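Local structure of BtGH115A (Bacteroides thetaiotaomicron, 5BY3) at residues G300-A305 / K312-R317; G293-H298 / K345-I350; R317-Q322 / A353-P358. The protein acts as a family GH115 glycoside hydrolase, a 4-O-methyl-alpha-glucuronidase with specificity for decorated arabinogalactans. One frame throughout, in Å; residues are numbered along the deposited sequence.

Interaction 1: G300-A305 / K312-R317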
ATOM      1  N   GLY A 300     -14.338   4.291 -15.977  1.00 89.57           N
ATOM      2  CA  GLY A 300     -15.330   3.944 -16.996  1.00 88.38           C
ATOM      3  C   GLY A 300     -14.726   3.416 -18.291  1.00 89.72           C
ATOM      4  O   GLY A 300     -13.489   3.332 -18.460  1.00 69.56           O
ATOM      5  N   LYS A 301     -15.625   3.062 -19.210  1.00 99.79           N
ATOM      6  CA  LYS A 301     -15.274   2.660 -20.578  1.00 97.70           C
ATOM      7  C   LYS A 301     -14.490   3.799 -21.231  1.00 86.89           C
ATOM      8  O   LYS A 301     -14.600   4.945 -20.798  1.00 96.41           O
ATOM      9  CB  LYS A 301     -16.553   2.362 -21.411  1.00 94.82           C
ATOM     10  CG  LYS A 301     -17.696   1.634 -20.700  1.00104.45           C
ATOM     11  CD  LYS A 301     -17.362   0.167 -20.412  1.00110.55           C
ATOM     12  CE  LYS A 301     -17.888  -0.307 -19.052  1.00100.66           C
ATOM     13  NZ  LYS A 301     -17.132  -1.489 -18.531  1.00 85.09           N
HETATM   14  N   MSE A 302     -13.687   3.501 -22.250  1.00 83.55           N
HETATM   15  CA  MSE A 302     -13.339   4.552 -23.247  1.00 81.96           C
HETATM   16  C   MSE A 302     -14.610   4.860 -24.017  1.00 74.12           C
HETATM   17  O   MSE A 302     -15.547   4.033 -24.096  1.00 68.54           O
HETATM   18  CB  MSE A 302     -12.231   4.212 -24.250  1.00 71.01           C
HETATM   19  CG  MSE A 302     -12.614   2.888 -24.905  1.00 73.14           C
HETATM   20 SE   MSE A 302     -11.229   2.316 -26.143  1.00 80.79          SE
HETATM   21  CE  MSE A 302     -10.495   0.951 -24.951  1.00 61.24           C
ATOM     22  N   GLN A 303     -14.647   6.064 -24.578  1.00 68.99           N
ATOM     23  CA  GLN A 303     -15.726   6.477 -25.453  1.00 66.34           C
ATOM     24  C   GLN A 303     -15.487   5.885 -26.839  1.00 67.05           C
ATOM     25  O   GLN A 303     -14.336   5.593 -27.191  1.00 63.71           O
ATOM     26  CB  GLN A 303     -15.770   7.996 -25.511  1.00 64.80           C
ATOM     27  CG  GLN A 303     -15.594   8.672 -24.153  1.00 58.02           C
ATOM     28  CD  GLN A 303     -15.881  10.146 -24.220  1.00 55.67           C
ATOM     29  OE1 GLN A 303     -16.386  10.643 -25.226  1.00 63.76           O
ATOM     30  NE2 GLN A 303     -15.543  10.866 -23.157  1.00 61.40           N
ATOM     31  N   GLY A 304     -16.569   5.669 -27.595  1.00 65.60           N
ATOM     32  CA  GLY A 304     -16.484   5.398 -29.045  1.00 64.93           C
ATOM     33  C   GLY A 304     -16.362   3.949 -29.453  1.00 65.43           C
ATOM     34  O   GLY A 304     -16.546   3.608 -30.637  1.00 59.78           O
ATOM     35  N   ALA A 305     -16.038   3.103 -28.473  1.00 72.84           N
ATOM     36  CA  ALA A 305     -16.096   1.646 -28.646  1.00 79.10           C
ATOM     37  C   ALA A 305     -16.936   1.015 -27.545  1.00 79.88           C
ATOM     38  O   ALA A 305     -16.916   1.486 -26.399  1.00 76.29           O
ATOM     39  CB  ALA A 305     -14.698   1.044 -28.688  1.00 81.95           C
ATOM     40  N   LYS A 312     -10.269  -3.110 -28.918  1.00 79.24           N
ATOM     41  CA  LYS A 312      -8.915  -3.583 -29.311  1.00 84.06           C
ATOM     42  C   LYS A 312      -8.353  -2.855 -30.533  1.00 84.11           C
ATOM     43  O   LYS A 312      -7.201  -2.401 -30.512  1.00 87.55           O
ATOM     44  CB  LYS A 312      -8.899  -5.101 -29.564  1.00 96.09           C
ATOM     45  CG  LYS A 312      -7.625  -5.815 -29.108  1.00100.54           C
ATOM     46  CD  LYS A 312      -7.429  -7.184 -29.762  1.00103.06           C
ATOM     47  CE  LYS A 312      -6.574  -7.090 -31.025  1.00 96.90           C
ATOM     48  NZ  LYS A 312      -5.921  -8.393 -31.325  1.00 87.05           N
ATOM     49  N   ALA A 313      -9.171  -2.757 -31.585  1.00 74.66           N
ATOM     50  CA  ALA A 313      -8.880  -1.946 -32.767  1.00 72.08           C
ATOM     51  C   ALA A 313      -8.421  -0.530 -32.407  1.00 72.87           C
ATOM     52  O   ALA A 313      -7.532   0.038 -33.082  1.00 73.91           O
ATOM     53  CB  ALA A 313     -10.114  -1.891 -33.666  1.00 72.21           C
ATOM     54  N   VAL A 314      -9.032   0.024 -31.346  1.00 69.17           N
ATOM     55  CA  VAL A 314      -8.766   1.410 -30.849  1.00 72.15           C
ATOM     56  C   VAL A 314      -7.322   1.550 -30.371  1.00 61.89           C
ATOM     57  O   VAL A 314      -6.571   2.408 -30.840  1.00 57.38           O
ATOM     58  CB  VAL A 314      -9.714   1.832 -29.671  1.00 70.56           C
ATOM     59  CG1 VAL A 314      -9.369   3.228 -29.130  1.00 73.34           C
ATOM     60  CG2 VAL A 314     -11.177   1.773 -30.075  1.00 66.89           C
ATOM     61  N   LEU A 315      -6.969   0.683 -29.432  1.00 62.24           N
ATOM     62  CA  LEU A 315      -5.693   0.705 -28.743  1.00 69.72           C
ATOM     63  C   LEU A 315      -4.512   0.534 -29.699  1.00 69.68           C
ATOM     64  O   LEU A 315      -3.537   1.302 -29.615  1.00 66.09           O
ATOM     65  CB  LEU A 315      -5.682  -0.365 -27.640  1.00 72.12           C
ATOM     66  CG  LEU A 315      -6.750  -0.249 -26.541  1.00 70.96           C
ATOM     67  CD1 LEU A 315      -6.661  -1.413 -25.587  1.00 69.20           C
ATOM     68  CD2 LEU A 315      -6.687   1.066 -25.757  1.00 82.67           C
ATOM     69  N   ASP A 316      -4.624  -0.451 -30.607  1.00 66.42           N
ATOM     70  CA  ASP A 316      -3.678  -0.638 -31.718  1.00 59.04           C
ATOM     71  C   ASP A 316      -3.408   0.698 -32.413  1.00 56.24           C
ATOM     72  O   ASP A 316      -2.252   1.042 -32.641  1.00 59.63           O
ATOM     73  CB  ASP A 316      -4.198  -1.696 -32.715  1.00 62.38           C
ATOM     74  CG  ASP A 316      -4.410  -3.093 -32.072  1.00 64.56           C
ATOM     75  OD1 ASP A 316      -3.635  -3.468 -31.166  1.00 58.65           O
ATOM     76  OD2 ASP A 316      -5.342  -3.838 -32.491  1.00 64.37           O
ATOM     77  N   ARG A 317      -4.466   1.475 -32.676  1.00 54.52           N
ATOM     78  CA  ARG A 317      -4.338   2.799 -33.318  1.00 58.83           C
ATOM     79  C   ARG A 317      -3.657   3.778 -32.367  1.00 59.49           C
ATOM     80  O   ARG A 317      -2.844   4.620 -32.780  1.00 63.21           O
ATOM     81  CB  ARG A 317      -5.719   3.339 -33.790  1.00 68.73           C
ATOM     82  CG  ARG A 317      -5.699   4.688 -34.539  1.00 74.82           C
ATOM     83  CD  ARG A 317      -6.591   4.710 -35.780  1.00 79.94           C
ATOM     84  NE  ARG A 317      -6.318   3.568 -36.670  1.00 92.39           N
ATOM     85  CZ  ARG A 317      -5.305   3.482 -37.549  1.00 99.44           C
ATOM     86  NH1 ARG A 317      -4.436   4.481 -37.708  1.00106.03           N
ATOM     87  NH2 ARG A 317      -5.150   2.382 -38.286  1.00 82.00           N
TER
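This is a buried apolar contact, in which M302 and A305 of a loop pack on V314 and L315 of the helix that the loop leads into. M302, present as selenomethionine, gives the larger share on the loop side. Its CG sits between the backbone N and the carbonyl carbon (chi1 53°). The chain then runs straight on to the selenium and bends there (chi3 104°). This bend carries CE across to L315. Selenium meets one branch of the valine, with M302 SE 3.6 Å from V314 CG1. The stem of the same side chain is close as well, V314 CB lying 3.9 Å from M302 SE. The two side chains run past each other in opposite directions, so the contact is alongside rather than end to end. The methyl beyond the selenium turns to L315, where M302 CE lies 3.9 Å from L315 CD2. A305 adds a smaller touch, its CB 3.9 Å from V314 CG2.

The loop follows strand 290-291 of the parallel eight-stranded (beta/alpha)8, or TIM, barrel of this family. Helix 308-329 then begins the crossover to the neighbouring strand, 339-341. The contact therefore folds a strand-to-helix loop back onto the first turns of its own helix, with a short connection between them. No hydrogen bond joins the two segments, and the fit rests on shape and apolar burial.

V314 CG1, anti to the backbone N (chi1 177°), lies nearest the selenium. CG2 touches A305 and also borders the selenium. V314 also touches V266 of helix 265-283. On another side of the helix, L315 packs on I350 and L355.

Interaction 2: G293-H298 / K345-I350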
ATOM      1  N   GLY A 293      -2.003   3.800 -23.819  1.00 49.64           N
ATOM      2  CA  GLY A 293      -3.383   3.350 -23.958  1.00 45.58           C
ATOM      3  C   GLY A 293      -4.393   4.453 -23.770  1.00 48.10           C
ATOM      4  O   GLY A 293      -4.059   5.626 -23.856  1.00 43.89           O
HETATM    5  N   MSE A 294      -5.634   4.049 -23.512  1.00 58.21           N
HETATM    6  CA  MSE A 294      -6.781   4.963 -23.391  1.00 65.33           C
HETATM    7  C   MSE A 294      -7.918   4.292 -22.640  1.00 68.78           C
HETATM    8  O   MSE A 294      -8.286   3.138 -22.919  1.00 62.95           O
HETATM    9  CB  MSE A 294      -7.280   5.441 -24.763  1.00 55.42           C
HETATM   10  CG  MSE A 294      -8.003   6.769 -24.585  1.00 59.35           C
HETATM   11 SE   MSE A 294      -8.337   7.587 -26.344  1.00 62.28          SE
HETATM   12  CE  MSE A 294      -9.401   9.182 -25.929  1.00 63.88           C
ATOM     13  N   ARG A 295      -8.466   5.024 -21.666  1.00 73.39           N
ATOM     14  CA  ARG A 295      -9.726   4.672 -20.995  1.00 69.25           C
ATOM     15  C   ARG A 295     -10.642   5.892 -21.095  1.00 71.83           C
ATOM     16  O   ARG A 295     -10.567   6.643 -22.089  1.00 76.75           O
ATOM     17  CB  ARG A 295      -9.486   4.249 -19.532  1.00 68.73           C
ATOM     18  CG  ARG A 295      -8.748   2.924 -19.344  1.00 61.05           C
ATOM     19  CD  ARG A 295      -8.454   2.653 -17.865  1.00 64.39           C
ATOM     20  NE  ARG A 295      -9.573   1.999 -17.175  1.00 60.54           N
ATOM     21  CZ  ARG A 295     -10.123   2.410 -16.030  1.00 53.18           C
ATOM     22  NH1 ARG A 295      -9.657   3.471 -15.370  1.00 44.86           N
ATOM     23  NH2 ARG A 295     -11.136   1.721 -15.529  1.00 56.28           N
ATOM     24  N   GLY A 296     -11.491   6.093 -20.082  1.00 68.10           N
ATOM     25  CA  GLY A 296     -12.336   7.282 -20.001  1.00 61.50           C
ATOM     26  C   GLY A 296     -11.617   8.551 -19.533  1.00 59.29           C
ATOM     27  O   GLY A 296     -10.366   8.588 -19.434  1.00 52.08           O
ATOM     28  N   VAL A 297     -12.425   9.591 -19.279  1.00 52.92           N
ATOM     29  CA  VAL A 297     -12.007  10.817 -18.600  1.00 65.67           C
ATOM     30  C   VAL A 297     -11.433  10.562 -17.175  1.00 71.69           C
ATOM     31  O   VAL A 297     -10.330  11.051 -16.844  1.00 69.05           O
ATOM     32  CB  VAL A 297     -13.147  11.884 -18.635  1.00 67.37           C
ATOM     33  CG1 VAL A 297     -12.949  12.974 -17.577  1.00 68.90           C
ATOM     34  CG2 VAL A 297     -13.241  12.497 -20.033  1.00 59.84           C
ATOM     35  N   HIS A 298     -12.170   9.790 -16.361  1.00 75.33           N
ATOM     36  CA  HIS A 298     -11.696   9.298 -15.054  1.00 82.01           C
ATOM     37  C   HIS A 298     -11.722   7.753 -15.047  1.00 84.30           C
ATOM     38  O   HIS A 298     -10.887   7.127 -15.698  1.00 86.39           O
ATOM     39  CB  HIS A 298     -12.503   9.912 -13.888  1.00 87.97           C
ATOM     40  CG  HIS A 298     -11.777   9.909 -12.570  1.00 92.61           C
ATOM     41  ND1 HIS A 298     -11.101   8.806 -12.084  1.00 96.09           N
ATOM     42  CD2 HIS A 298     -11.635  10.873 -11.630  1.00 91.79           C
ATOM     43  CE1 HIS A 298     -10.566   9.094 -10.911  1.00 96.77           C
ATOM     44  NE2 HIS A 298     -10.876  10.343 -10.613  1.00101.78           N
ATOM     45  N   LYS A 345      -9.230  -2.736 -14.004  1.00 55.73           N
ATOM     46  CA  LYS A 345     -10.689  -2.933 -14.202  1.00 55.51           C
ATOM     47  C   LYS A 345     -10.963  -3.600 -15.578  1.00 54.32           C
ATOM     48  O   LYS A 345     -10.390  -4.668 -15.823  1.00 60.72           O
ATOM     49  CB  LYS A 345     -11.491  -1.638 -13.920  1.00 60.43           C
ATOM     50  CG  LYS A 345     -11.531  -1.209 -12.444  1.00 70.77           C
ATOM     51  CD  LYS A 345     -12.601  -0.139 -12.202  1.00 66.20           C
ATOM     52  CE  LYS A 345     -13.018  -0.019 -10.741  1.00 62.20           C
ATOM     53  NZ  LYS A 345     -12.495   1.190 -10.027  1.00 60.68           N
ATOM     54  N   GLU A 346     -11.732  -2.968 -16.484  1.00 47.23           N
ATOM     55  CA  GLU A 346     -12.221  -3.623 -17.734  1.00 48.99           C
ATOM     56  C   GLU A 346     -11.128  -3.793 -18.806  1.00 54.53           C
ATOM     57  O   GLU A 346     -11.329  -4.522 -19.792  1.00 49.25           O
ATOM     58  CB  GLU A 346     -13.423  -2.870 -18.334  1.00 46.49           C
ATOM     59  CG  GLU A 346     -13.068  -1.660 -19.234  1.00 51.25           C
ATOM     60  CD  GLU A 346     -12.394  -0.493 -18.482  1.00 58.50           C
ATOM     61  OE1 GLU A 346     -12.699  -0.268 -17.283  1.00 59.74           O
ATOM     62  OE2 GLU A 346     -11.571   0.239 -19.086  1.00 62.82           O
ATOM     63  N   VAL A 347     -10.004  -3.088 -18.625  1.00 54.75           N
ATOM     64  CA  VAL A 347      -8.892  -3.162 -19.568  1.00 64.74           C
ATOM     65  C   VAL A 347      -8.123  -4.497 -19.484  1.00 72.29           C
ATOM     66  O   VAL A 347      -7.545  -4.940 -20.487  1.00 82.04           O
ATOM     67  CB  VAL A 347      -8.050  -1.825 -19.687  1.00 71.28           C
ATOM     68  CG1 VAL A 347      -7.902  -1.081 -18.374  1.00 77.16           C
ATOM     69  CG2 VAL A 347      -6.690  -2.011 -20.361  1.00 66.71           C
ATOM     70  N   LEU A 348      -8.176  -5.164 -18.323  1.00 70.95           N
ATOM     71  CA  LEU A 348      -7.648  -6.526 -18.171  1.00 64.62           C
ATOM     72  C   LEU A 348      -8.311  -7.459 -19.204  1.00 68.52           C
ATOM     73  O   LEU A 348      -7.588  -8.242 -19.864  1.00 66.34           O
ATOM     74  CB  LEU A 348      -7.793  -7.039 -16.716  1.00 65.49           C
ATOM     75  CG  LEU A 348      -7.329  -8.455 -16.276  1.00 63.89           C
ATOM     76  CD1 LEU A 348      -5.832  -8.559 -16.030  1.00 53.83           C
ATOM     77  CD2 LEU A 348      -8.121  -8.974 -15.071  1.00 63.43           C
ATOM     78  N   ASP A 349      -9.649  -7.349 -19.355  1.00 66.43           N
ATOM     79  CA  ASP A 349     -10.430  -8.072 -20.408  1.00 72.40           C
ATOM     80  C   ASP A 349      -9.928  -7.765 -21.824  1.00 65.10           C
ATOM     81  O   ASP A 349      -9.713  -8.680 -22.621  1.00 73.06           O
ATOM     82  CB  ASP A 349     -11.955  -7.780 -20.370  1.00 76.22           C
ATOM     83  CG  ASP A 349     -12.626  -8.174 -19.054  1.00 76.91           C
ATOM     84  OD1 ASP A 349     -12.240  -9.182 -18.421  1.00 69.30           O
ATOM     85  OD2 ASP A 349     -13.580  -7.459 -18.667  1.00 84.33           O
ATOM     86  N   ILE A 350      -9.753  -6.490 -22.132  1.00 55.69           N
ATOM     87  CA  ILE A 350      -9.299  -6.116 -23.458  1.00 64.00           C
ATOM     88  C   ILE A 350      -7.840  -6.566 -23.775  1.00 68.49           C
ATOM     89  O   ILE A 350      -7.544  -6.974 -24.917  1.00 64.51           O
ATOM     90  CB  ILE A 350      -9.727  -4.670 -23.853  1.00 66.70           C
ATOM     91  CG1 ILE A 350      -9.172  -4.276 -25.205  1.00 72.96           C
ATOM     92  CG2 ILE A 350      -9.381  -3.614 -22.814  1.00 68.64           C
ATOM     93  CD1 ILE A 350      -9.764  -5.082 -26.325  1.00 71.44           C
TER
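R295 and E346 form a salt bridge with two hydrogen bonds. The arginine comes side-on and gives NE and one NH2 hydrogen, one to each carboxylate oxygen. The outer bond is the straighter, R295 NH2 to E346 OE1 at 3.1 Å with an N-H...O angle of 159°. It uses the syn lone pair of OE1 and stays near the guanidinium plane. The inner bond, R295 NE to E346 OE2, is longer at 3.3 Å and tilted out of the guanidinium plane. The two flat groups are nearly coplanar, 14° apart.

E346 reaches this place by folding back. Its CG lies between the backbone N and the carbonyl carbon (chi1 84°), and a second bend brings the carboxylate to the arginine. Carbon atoms flank the bridge. V347 CG1 lies 3.7 Å from R295 NE and is also close to CD. K345 CB is 3.7 Å from R295 NH2.

The ammonium of K345 leads away and hydrogen-bonds to Y396 OH. K345 NZ stands 5.7 Å from R295 NH2, and both make long, weak ion pairs with D299, which probably eases the like charges. A leucine in place of R295 would remove both N-H donors, and the E346 carboxylate would probably lose its two grips here and be set free to turn.

Both segments follow barrel strands, 290-291 and 339-341, on the side where TIM-barrel enzymes carry their active sites. The paired bonds fix the rotation of the carboxylate and join the loop after strand 290-291 to the 345-350 segment through charge as well as shape.

Interaction 3: R317-Q322 / A353-P358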
ATOM      1  N   ARG A 317      -4.466   1.475 -32.676  1.00 54.52           N
ATOM      2  CA  ARG A 317      -4.338   2.799 -33.318  1.00 58.83           C
ATOM      3  C   ARG A 317      -3.657   3.778 -32.367  1.00 59.49           C
ATOM      4  O   ARG A 317      -2.844   4.620 -32.780  1.00 63.21           O
ATOM      5  CB  ARG A 317      -5.719   3.339 -33.790  1.00 68.73           C
ATOM      6  CG  ARG A 317      -5.699   4.688 -34.539  1.00 74.82           C
ATOM      7  CD  ARG A 317      -6.591   4.710 -35.780  1.00 79.94           C
ATOM      8  NE  ARG A 317      -6.318   3.568 -36.670  1.00 92.39           N
ATOM      9  CZ  ARG A 317      -5.305   3.482 -37.549  1.00 99.44           C
ATOM     10  NH1 ARG A 317      -4.436   4.481 -37.708  1.00106.03           N
ATOM     11  NH2 ARG A 317      -5.150   2.382 -38.286  1.00 82.00           N
ATOM     12  N   VAL A 318      -3.985   3.637 -31.090  1.00 54.23           N
ATOM     13  CA  VAL A 318      -3.521   4.546 -30.055  1.00 52.39           C
ATOM     14  C   VAL A 318      -2.036   4.328 -29.744  1.00 49.25           C
ATOM     15  O   VAL A 318      -1.284   5.285 -29.687  1.00 46.11           O
ATOM     16  CB  VAL A 318      -4.437   4.427 -28.807  1.00 53.28           C
ATOM     17  CG1 VAL A 318      -3.735   4.822 -27.520  1.00 45.41           C
ATOM     18  CG2 VAL A 318      -5.694   5.247 -29.025  1.00 47.75           C
ATOM     19  N   PHE A 319      -1.611   3.079 -29.564  1.00 49.99           N
ATOM     20  CA  PHE A 319      -0.189   2.793 -29.300  1.00 54.53           C
ATOM     21  C   PHE A 319       0.724   3.411 -30.366  1.00 57.53           C
ATOM     22  O   PHE A 319       1.699   4.108 -30.042  1.00 61.16           O
ATOM     23  CB  PHE A 319       0.072   1.293 -29.257  1.00 54.63           C
ATOM     24  CG  PHE A 319      -0.574   0.574 -28.111  1.00 55.06           C
ATOM     25  CD1 PHE A 319      -1.001   1.253 -26.956  1.00 54.75           C
ATOM     26  CD2 PHE A 319      -0.680  -0.812 -28.150  1.00 54.78           C
ATOM     27  CE1 PHE A 319      -1.555   0.566 -25.887  1.00 52.57           C
ATOM     28  CE2 PHE A 319      -1.247  -1.513 -27.078  1.00 65.66           C
ATOM     29  CZ  PHE A 319      -1.672  -0.820 -25.938  1.00 59.54           C
ATOM     30  N   VAL A 320       0.360   3.183 -31.628  1.00 55.47           N
ATOM     31  CA  VAL A 320       1.185   3.556 -32.776  1.00 58.50           C
ATOM     32  C   VAL A 320       1.415   5.059 -32.806  1.00 52.94           C
ATOM     33  O   VAL A 320       2.542   5.497 -33.035  1.00 64.07           O
ATOM     34  CB  VAL A 320       0.627   2.969 -34.119  1.00 62.97           C
ATOM     35  CG1 VAL A 320       1.387   3.495 -35.321  1.00 60.43           C
ATOM     36  CG2 VAL A 320       0.680   1.436 -34.120  1.00 58.75           C
ATOM     37  N   ASP A 321       0.379   5.839 -32.503  1.00 56.29           N
ATOM     38  CA  ASP A 321       0.508   7.309 -32.466  1.00 56.19           C
ATOM     39  C   ASP A 321       1.198   7.813 -31.216  1.00 53.79           C
ATOM     40  O   ASP A 321       1.901   8.846 -31.262  1.00 54.09           O
ATOM     41  CB  ASP A 321      -0.841   8.024 -32.536  1.00 65.49           C
ATOM     42  CG  ASP A 321      -1.731   7.554 -33.677  1.00 68.98           C
ATOM     43  OD1 ASP A 321      -1.490   6.468 -34.262  1.00 75.56           O
ATOM     44  OD2 ASP A 321      -2.710   8.293 -33.951  1.00 62.68           O
ATOM     45  N   GLN A 322       0.952   7.126 -30.099  1.00 45.30           N
ATOM     46  CA  GLN A 322       1.530   7.512 -28.815  1.00 47.42           C
ATOM     47  C   GLN A 322       3.042   7.298 -28.794  1.00 44.45           C
ATOM     48  O   GLN A 322       3.777   8.207 -28.434  1.00 46.56           O
ATOM     49  CB  GLN A 322       0.868   6.770 -27.656  1.00 45.92           C
ATOM     50  CG  GLN A 322      -0.485   7.348 -27.279  1.00 43.31           C
ATOM     51  CD  GLN A 322      -1.156   6.556 -26.163  1.00 44.23           C
ATOM     52  OE1 GLN A 322      -0.837   5.391 -25.908  1.00 38.95           O
ATOM     53  NE2 GLN A 322      -2.099   7.195 -25.494  1.00 42.97           N
ATOM     54  N   ALA A 353      -8.084 -10.414 -24.627  1.00 60.05           N
ATOM     55  CA  ALA A 353      -8.725 -10.722 -25.901  1.00 60.00           C
ATOM     56  C   ALA A 353      -7.669 -10.764 -27.033  1.00 66.96           C
ATOM     57  O   ALA A 353      -7.972 -10.485 -28.212  1.00 71.81           O
ATOM     58  CB  ALA A 353      -9.799  -9.689 -26.166  1.00 55.20           C
ATOM     59  N   GLY A 354      -6.429 -11.099 -26.639  1.00 66.89           N
ATOM     60  CA  GLY A 354      -5.239 -11.100 -27.490  1.00 64.80           C
ATOM     61  C   GLY A 354      -4.757  -9.760 -28.043  1.00 68.65           C
ATOM     62  O   GLY A 354      -4.522  -9.630 -29.248  1.00 66.03           O
ATOM     63  N   LEU A 355      -4.577  -8.759 -27.182  1.00 69.63           N
ATOM     64  CA  LEU A 355      -4.040  -7.474 -27.662  1.00 68.18           C
ATOM     65  C   LEU A 355      -2.513  -7.498 -27.705  1.00 66.60           C
ATOM     66  O   LEU A 355      -1.876  -8.033 -26.787  1.00 56.62           O
ATOM     67  CB  LEU A 355      -4.533  -6.349 -26.780  1.00 59.82           C
ATOM     68  CG  LEU A 355      -3.927  -4.951 -26.851  1.00 57.43           C
ATOM     69  CD1 LEU A 355      -4.356  -4.114 -28.044  1.00 53.68           C
ATOM     70  CD2 LEU A 355      -4.337  -4.248 -25.563  1.00 58.46           C
ATOM     71  N   GLN A 356      -1.934  -6.924 -28.759  1.00 62.90           N
ATOM     72  CA  GLN A 356      -0.478  -6.911 -28.878  1.00 66.96           C
ATOM     73  C   GLN A 356       0.112  -5.638 -28.267  1.00 64.88           C
ATOM     74  O   GLN A 356      -0.207  -4.526 -28.696  1.00 68.53           O
ATOM     75  CB  GLN A 356      -0.017  -7.135 -30.337  1.00 69.49           C
ATOM     76  CG  GLN A 356      -0.432  -8.475 -30.959  1.00 65.20           C
ATOM     77  CD  GLN A 356      -0.213  -9.682 -30.047  1.00 69.10           C
ATOM     78  OE1 GLN A 356       0.912 -10.099 -29.800  1.00 67.85           O
ATOM     79  NE2 GLN A 356      -1.303 -10.253 -29.553  1.00 76.06           N
ATOM     80  N   VAL A 357       0.941  -5.806 -27.243  1.00 51.04           N
ATOM     81  CA  VAL A 357       1.608  -4.660 -26.608  1.00 50.72           C
ATOM     82  C   VAL A 357       3.107  -4.827 -26.879  1.00 45.63           C
ATOM     83  O   VAL A 357       3.646  -5.908 -26.627  1.00 54.21           O
ATOM     84  CB  VAL A 357       1.281  -4.563 -25.071  1.00 54.88           C
ATOM     85  CG1 VAL A 357       1.830  -3.302 -24.443  1.00 44.22           C
ATOM     86  CG2 VAL A 357      -0.221  -4.577 -24.810  1.00 53.45           C
ATOM     87  N   PRO A 358       3.784  -3.785 -27.404  1.00 42.76           N
ATOM     88  CA  PRO A 358       5.210  -3.923 -27.770  1.00 44.72           C
ATOM     89  C   PRO A 358       6.067  -4.311 -26.587  1.00 53.47           C
ATOM     90  O   PRO A 358       5.897  -3.750 -25.483  1.00 58.63           O
ATOM     91  CB  PRO A 358       5.587  -2.538 -28.306  1.00 45.75           C
ATOM     92  CG  PRO A 358       4.276  -1.948 -28.748  1.00 43.08           C
ATOM     93  CD  PRO A 358       3.260  -2.454 -27.761  1.00 43.55           C
TER
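F319 of helix 308-329 points its ring at the chain between L355 and P358. CB leaves the helix toward that chain, with CG anti to the carbonyl carbon (chi1 -66°). This carries the ring outward from the helix. The CD2 edge comes first. It approaches the proline, F319 CD2 being 4.3 Å from P358 CD. The next atom, CE2, meets the most. The backbone oxygen of Q356 lies at the ring edge, in its plane, with F319 CE2 3.6 Å from Q356 O. A ring C-H thus probably faces the partly negative oxygen. CE2 also touches one valine methyl, V357 CG2 lying 3.9 Å from F319 CE2. L355 CD1 is a looser neighbour at 4.2 Å from the same F319 CE2. At the tip, CZ keeps the valine, F319 CZ being 4.2 Å from V357 CG2. On the other edge, F319 CE1 packs against G293 CA.

The other contacts of the ring with 353-358 are to carbon atoms: L355 CD1, V357 CG2 and P358 CD. Nearby, the G354 carbonyl accepts a hydrogen bond from K312 NZ, and Q356 NE2 bonds to it weakly. L355 and V357 also pack on F341 of strand 339-341. The ring thus joins an outer helix to the chain entering strand 362-366, the layering of helices around strands that is characteristic of the TIM barrel.

In the fold
The chain leaves barrel strand 290-291 and at once enters the first half of interaction 2. Interaction 1 opens and closes next, a short turn back from 300-305 onto helix 308-329, wholly within the longer loop of interaction 2. Interaction 3 starts on the same helix, sharing R317 with interaction 1 and following it in series. Strand 339-341 comes next, and 345-350 then closes interaction 2. Only after that does 353-358 close interaction 3, so interactions 2 and 3 cross. Together they tie the loops after two neighbouring strands, the helix between them and the lead into strand 362-366. G293 N bonds to Q322 OE1, linking interactions 2 and 3 directly.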